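PDB 3MN8: carboxypeptidase D from Drosophila melanogaster, which removes C-terminal arginine and lysine residues from peptides and proteins as a zinc-dependent metallocarboxypeptidase, here represented by its first carboxypeptidase-like domain and the transthyretin-like domain that follows. Local coordinates for residues A[170-182]-A[285-297]. Sequence-based numbering, arbitrary orientation.
Sequences NIDLNRDFPDRLE and LSGGMQDFNYAFS. With GEM ((2-guanidinoethylmercapto)succinic acid), chain G.
Arg175 lies crosswise to Leu285 beside the bound inhibitor GEM, with Leu285 CB 3.6 Å above the centre of the guanidinium plane and Asp172 OD2 over the opposite face. The Arg175 chain bends at chi2 (-52°), turning its planar end so that NH2 points, nearly straight, at Asn174 O, which lies in the guanidinium plane while NH2 itself stands above the carbonyl plane; NH2 also bonds to GEM O14 (2.8 Å), while NH1 reaches GEM O15. Asn174 works with both ends of its amide: ND2 donates to GEM O14 at 2.6 Å, and OD1 accepts from Met289 N at 3.2 Å, nearly along the C=O axis. That bond ties the pocket loop to the start of helix 289-296 and fixes which way the amide is turned. Farther along the two segments, Phe177 N donates to Gly287 O (2.7 Å), and the Phe177 ring lies alongside Met289, whose CB sits over the ring centre (3.9 Å to the centroid) and whose SD makes an oblique Met-aromatic contact. The Phe292 ring takes Phe177 CD2 against one face, the planes 51° apart; Pro178 CG packs against Phe292 CE1 at 3.7 Å. An alanine in place of Arg175 would remove both guanidinium bonds to GEM and would probably leave its O14/O15 carboxylate without a charged mate here. The two segments thus join an apolar cluster to a polar end near the catalytic zinc, where Asn174 and Arg175 grip one inhibitor carboxylate, consistent with recognition of a substrate's C-terminal carboxylate in M14 carboxypeptidases.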
loop_
_atom_site.group_PDB
_atom_site.type_symbol
_atom_site.label_atom_id
_atom_site.label_comp_id
_atom_site.label_asym_id
_atom_site.label_seq_id
_atom_site.Cartn_x
_atom_site.Cartn_y
_atom_site.Cartn_z
ATOM N N ASN A 170 -14.252 -5.932 -19.147
ATOM C CA ASN A 170 -12.980 -6.134 -19.827
ATOM C C ASN A 170 -12.124 -4.885 -19.941
ATOM O O ASN A 170 -11.337 -4.760 -20.882
ATOM C CB ASN A 170 -13.192 -6.729 -21.218
ATOM C CG ASN A 170 -13.104 -8.227 -21.222
ATOM O OD1 ASN A 170 -14.063 -8.912 -21.576
ATOM N ND2 ASN A 170 -11.953 -8.753 -20.823
ATOM N N ILE A 171 -12.260 -3.957 -18.998
ATOM C CA ILE A 171 -11.298 -2.857 -18.956
ATOM C C ILE A 171 -10.266 -3.072 -17.862
ATOM O O ILE A 171 -10.561 -3.665 -16.821
ATOM C CB ILE A 171 -11.933 -1.431 -18.872
ATOM C CG1 ILE A 171 -12.205 -1.023 -17.426
ATOM C CG2 ILE A 171 -13.172 -1.320 -19.770
ATOM C CD1 ILE A 171 -11.063 -0.255 -16.773
ATOM N N ASP A 172 -9.052 -2.591 -18.131
ATOM C CA ASP A 172 -7.901 -2.782 -17.253
ATOM C C ASP A 172 -7.910 -1.746 -16.127
ATOM O O ASP A 172 -7.599 -0.570 -16.340
ATOM C CB ASP A 172 -6.595 -2.721 -18.065
ATOM C CG ASP A 172 -5.354 -3.069 -17.237
ATOM O OD1 ASP A 172 -5.351 -2.819 -15.998
ATOM O OD2 ASP A 172 -4.379 -3.587 -17.840
ATOM N N LEU A 173 -8.275 -2.194 -14.928
ATOM C CA LEU A 173 -8.419 -1.291 -13.801
ATOM C C LEU A 173 -7.128 -0.519 -13.524
ATOM O O LEU A 173 -7.162 0.573 -12.957
ATOM C CB LEU A 173 -8.895 -2.058 -12.567
ATOM C CG LEU A 173 -10.299 -2.661 -12.693
ATOM C CD1 LEU A 173 -10.632 -3.537 -11.490
ATOM C CD2 LEU A 173 -11.350 -1.564 -12.893
ATOM N N ASN A 174 -5.991 -1.068 -13.944
ATOM C CA ASN A 174 -4.730 -0.377 -13.735
ATOM C C ASN A 174 -4.478 0.584 -14.867
ATOM O O ASN A 174 -3.347 1.026 -15.069
ATOM C CB ASN A 174 -3.562 -1.346 -13.605
ATOM C CG ASN A 174 -2.441 -0.800 -12.733
ATOM O OD1 ASN A 174 -2.636 0.136 -11.944
ATOM N ND2 ASN A 174 -1.261 -1.398 -12.857
ATOM N N ARG A 175 -5.529 0.885 -15.627
ATOM C CA ARG A 175 -5.503 2.027 -16.547
ATOM C C ARG A 175 -6.654 2.988 -16.276
ATOM O O ARG A 175 -6.810 3.990 -16.965
ATOM C CB ARG A 175 -5.564 1.590 -18.005
ATOM C CG ARG A 175 -4.517 0.587 -18.373
ATOM C CD ARG A 175 -3.111 1.029 -17.985
ATOM N NE ARG A 175 -2.155 0.131 -18.603
ATOM C CZ ARG A 175 -1.455 -0.827 -18.004
ATOM N NH1 ARG A 175 -0.650 -1.569 -18.744
ATOM N NH2 ARG A 175 -1.521 -1.036 -16.701
ATOM N N ASP A 176 -7.451 2.690 -15.257
ATOM C CA ASP A 176 -8.738 3.362 -15.098
ATOM C C ASP A 176 -8.760 4.480 -14.054
ATOM O O ASP A 176 -9.778 5.149 -13.880
ATOM C CB ASP A 176 -9.820 2.331 -14.787
ATOM C CG ASP A 176 -11.208 2.851 -15.059
ATOM O OD1 ASP A 176 -11.365 3.605 -16.037
ATOM O OD2 ASP A 176 -12.136 2.500 -14.302
ATOM N N PHE A 177 -7.642 4.682 -13.361
ATOM C CA PHE A 177 -7.561 5.709 -12.323
ATOM C C PHE A 177 -7.199 7.041 -12.963
ATOM O O PHE A 177 -6.605 7.068 -14.033
ATOM C CB PHE A 177 -6.541 5.313 -11.240
ATOM C CG PHE A 177 -7.032 4.215 -10.307
ATOM C CD1 PHE A 177 -7.047 2.875 -10.719
ATOM C CD2 PHE A 177 -7.483 4.517 -9.033
ATOM C CE1 PHE A 177 -7.500 1.869 -9.874
ATOM C CE2 PHE A 177 -7.940 3.517 -8.186
ATOM C CZ PHE A 177 -7.947 2.192 -8.605
ATOM N N PRO A 178 -7.587 8.152 -12.322
ATOM C CA PRO A 178 -7.202 9.486 -12.784
ATOM C C PRO A 178 -5.673 9.623 -12.916
ATOM O O PRO A 178 -4.903 9.160 -12.061
ATOM C CB PRO A 178 -7.730 10.401 -11.674
ATOM C CG PRO A 178 -8.845 9.631 -11.026
ATOM C CD PRO A 178 -8.451 8.195 -11.126
ATOM N N ASP A 179 -5.243 10.264 -14.000
ATOM C CA ASP A 179 -3.826 10.438 -14.272
ATOM C C ASP A 179 -3.385 11.831 -13.862
ATOM O O ASP A 179 -4.079 12.812 -14.129
ATOM C CB ASP A 179 -3.537 10.218 -15.754
ATOM C CG ASP A 179 -2.050 10.106 -16.045
ATOM O OD1 ASP A 179 -1.352 9.403 -15.279
ATOM O OD2 ASP A 179 -1.577 10.715 -17.035
ATOM N N ARG A 180 -2.230 11.915 -13.206
ATOM C CA ARG A 180 -1.703 13.195 -12.751
ATOM C C ARG A 180 -1.467 14.120 -13.945
ATOM O O ARG A 180 -1.578 15.337 -13.832
ATOM C CB ARG A 180 -0.406 12.973 -11.988
ATOM C CG ARG A 180 0.601 12.229 -12.803
ATOM C CD ARG A 180 1.740 11.741 -11.964
ATOM N NE ARG A 180 2.754 11.154 -12.828
ATOM C CZ ARG A 180 3.755 11.840 -13.361
ATOM N NH1 ARG A 180 3.882 13.139 -13.104
ATOM N NH2 ARG A 180 4.633 11.225 -14.141
ATOM N N LEU A 181 -1.160 13.545 -15.098
ATOM C CA LEU A 181 -0.916 14.365 -16.283
ATOM C C LEU A 181 -2.191 14.698 -17.081
ATOM O O LEU A 181 -2.120 15.039 -18.261
ATOM C CB LEU A 181 0.141 13.704 -17.162
ATOM C CG LEU A 181 1.426 13.398 -16.390
ATOM C CD1 LEU A 181 2.302 12.393 -17.143
ATOM C CD2 LEU A 181 2.184 14.685 -16.089
ATOM N N GLU A 182 -3.346 14.613 -16.424
ATOM C CA GLU A 182 -4.627 14.992 -17.026
ATOM C C GLU A 182 -4.978 14.138 -18.232
ATOM O O GLU A 182 -4.953 14.625 -19.364
ATOM C CB GLU A 182 -4.615 16.466 -17.439
ATOM C CG GLU A 182 -5.963 16.983 -17.908
ATOM C CD GLU A 182 -6.818 17.499 -16.763
ATOM O OE1 GLU A 182 -7.990 17.862 -17.017
ATOM O OE2 GLU A 182 -6.315 17.551 -15.614
ATOM N N LEU A 285 2.886 3.303 -18.378
ATOM C CA LEU A 285 1.476 3.005 -18.425
ATOM C C LEU A 285 0.796 4.180 -17.755
ATOM O O LEU A 285 1.402 4.872 -16.929
ATOM C CB LEU A 285 1.192 1.686 -17.702
ATOM C CG LEU A 285 1.343 1.631 -16.177
ATOM C CD1 LEU A 285 0.035 2.032 -15.539
ATOM C CD2 LEU A 285 1.759 0.242 -15.703
ATOM N N SER A 286 -0.452 4.431 -18.119
ATOM C CA SER A 286 -1.161 5.554 -17.529
ATOM C C SER A 286 -2.452 5.125 -16.854
ATOM O O SER A 286 -3.074 4.143 -17.266
ATOM C CB SER A 286 -1.420 6.630 -18.575
ATOM O OG SER A 286 -0.188 7.068 -19.125
ATOM N N GLY A 287 -2.822 5.852 -15.796
ATOM C CA GLY A 287 -4.078 5.635 -15.109
ATOM C C GLY A 287 -3.989 4.572 -14.043
ATOM O O GLY A 287 -4.998 4.003 -13.622
ATOM N N GLY A 288 -2.771 4.303 -13.595
ATOM C CA GLY A 288 -2.563 3.303 -12.566
ATOM C C GLY A 288 -2.905 3.781 -11.162
ATOM O O GLY A 288 -2.920 4.972 -10.866
ATOM N N MET A 289 -3.161 2.833 -10.274
ATOM C CA MET A 289 -3.482 3.163 -8.891
ATOM C C MET A 289 -2.256 3.693 -8.139
ATOM O O MET A 289 -2.369 4.596 -7.314
ATOM C CB MET A 289 -4.048 1.926 -8.191
ATOM C CG MET A 289 -4.487 2.140 -6.759
ATOM S SD MET A 289 -5.459 0.722 -6.195
ATOM C CE MET A 289 -4.272 -0.627 -6.303
ATOM N N GLN A 290 -1.089 3.124 -8.434
ATOM C CA GLN A 290 0.153 3.486 -7.749
ATOM C C GLN A 290 0.356 4.982 -7.796
ATOM O O GLN A 290 0.363 5.660 -6.779
ATOM C CB GLN A 290 1.356 2.803 -8.407
ATOM C CG GLN A 290 2.680 3.098 -7.727
ATOM C CD GLN A 290 3.886 2.689 -8.571
ATOM O OE1 GLN A 290 4.404 1.578 -8.439
ATOM N NE2 GLN A 290 4.340 3.595 -9.443
ATOM N N ASP A 291 0.528 5.505 -8.998
ATOM C CA ASP A 291 0.824 6.922 -9.130
ATOM C C ASP A 291 -0.345 7.764 -8.640
ATOM O O ASP A 291 -0.161 8.927 -8.269
ATOM C CB ASP A 291 1.222 7.280 -10.573
ATOM C CG ASP A 291 2.618 6.769 -10.944
ATOM O OD1 ASP A 291 3.235 6.045 -10.127
ATOM O OD2 ASP A 291 3.104 7.096 -12.049
ATOM N N PHE A 292 -1.541 7.175 -8.630
ATOM C CA PHE A 292 -2.708 7.920 -8.183
ATOM C C PHE A 292 -2.624 8.207 -6.682
ATOM O O PHE A 292 -2.896 9.326 -6.235
ATOM C CB PHE A 292 -4.011 7.213 -8.529
ATOM C CG PHE A 292 -5.200 7.808 -7.851
ATOM C CD1 PHE A 292 -5.913 8.823 -8.462
ATOM C CD2 PHE A 292 -5.595 7.374 -6.588
ATOM C CE1 PHE A 292 -7.013 9.403 -7.834
ATOM C CE2 PHE A 292 -6.693 7.937 -5.961
ATOM C CZ PHE A 292 -7.402 8.956 -6.580
ATOM N N ASN A 293 -2.220 7.205 -5.914
ATOM C CA ASN A 293 -1.934 7.411 -4.500
ATOM C C ASN A 293 -1.010 8.608 -4.235
ATOM O O ASN A 293 -1.317 9.491 -3.426
ATOM C CB ASN A 293 -1.340 6.138 -3.891
ATOM C CG ASN A 293 -2.410 5.118 -3.500
ATOM O OD1 ASN A 293 -2.827 5.043 -2.335
ATOM N ND2 ASN A 293 -2.856 4.325 -4.475
ATOM N N TYR A 294 0.116 8.638 -4.935
ATOM C CA TYR A 294 1.150 9.624 -4.652
ATOM C C TYR A 294 0.708 11.027 -5.034
ATOM O O TYR A 294 0.893 11.981 -4.275
ATOM C CB TYR A 294 2.450 9.250 -5.377
ATOM C CG TYR A 294 3.628 10.148 -5.059
ATOM C CD1 TYR A 294 4.137 10.235 -3.756
ATOM C CD2 TYR A 294 4.245 10.901 -6.063
ATOM C CE1 TYR A 294 5.224 11.056 -3.465
ATOM C CE2 TYR A 294 5.330 11.722 -5.786
ATOM C CZ TYR A 294 5.818 11.799 -4.485
ATOM O OH TYR A 294 6.902 12.615 -4.212
ATOM N N ALA A 295 0.105 11.131 -6.214
ATOM C CA ALA A 295 -0.226 12.418 -6.821
ATOM C C ALA A 295 -1.504 13.051 -6.279
ATOM O O ALA A 295 -1.687 14.255 -6.415
ATOM C CB ALA A 295 -0.314 12.274 -8.333
ATOM N N PHE A 296 -2.388 12.258 -5.679
ATOM C CA PHE A 296 -3.674 12.788 -5.238
ATOM C C PHE A 296 -3.894 12.546 -3.757
ATOM O O PHE A 296 -5.010 12.708 -3.246
ATOM C CB PHE A 296 -4.815 12.163 -6.040
ATOM C CG PHE A 296 -4.759 12.462 -7.527
ATOM C CD1 PHE A 296 -3.984 11.689 -8.385
ATOM C CD2 PHE A 296 -5.492 13.516 -8.066
ATOM C CE1 PHE A 296 -3.942 11.965 -9.750
ATOM C CE2 PHE A 296 -5.448 13.796 -9.437
ATOM C CZ PHE A 296 -4.673 13.020 -10.273
ATOM N N SER A 297 -2.828 12.140 -3.072
ATOM C CA SER A 297 -2.887 11.962 -1.627
ATOM C C SER A 297 -1.477 11.969 -1.084
ATOM O O SER A 297 -0.523 12.216 -1.820
ATOM C CB SER A 297 -3.589 10.650 -1.251
ATOM O OG SER A 297 -2.704 9.533 -1.292
HETATM C C8 GEM G . 1.860 -3.643 -14.860
HETATM S S7 GEM G . 1.849 -2.739 -13.337
HETATM C C6 GEM G . 3.553 -2.868 -12.873
HETATM C C5 GEM G . 4.522 -2.399 -13.955
HETATM N N3 GEM G . 4.383 -0.956 -14.073
HETATM C C1 GEM G . 4.914 -0.176 -15.009
HETATM N N4 GEM G . 4.700 1.133 -14.990
HETATM N N2 GEM G . 5.660 -0.705 -15.973
HETATM C C9 GEM G . 0.525 -3.420 -15.520
HETATM O O14 GEM G . -0.344 -2.778 -14.890
HETATM O O15 GEM G . 0.333 -3.870 -16.670
HETATM C C10 GEM G . 2.169 -5.139 -14.678
HETATM C C11 GEM G . 1.118 -5.978 -13.962
HETATM O O12 GEM G . 1.510 -6.723 -13.030
HETATM O O13 GEM G . -0.082 -5.935 -14.337
#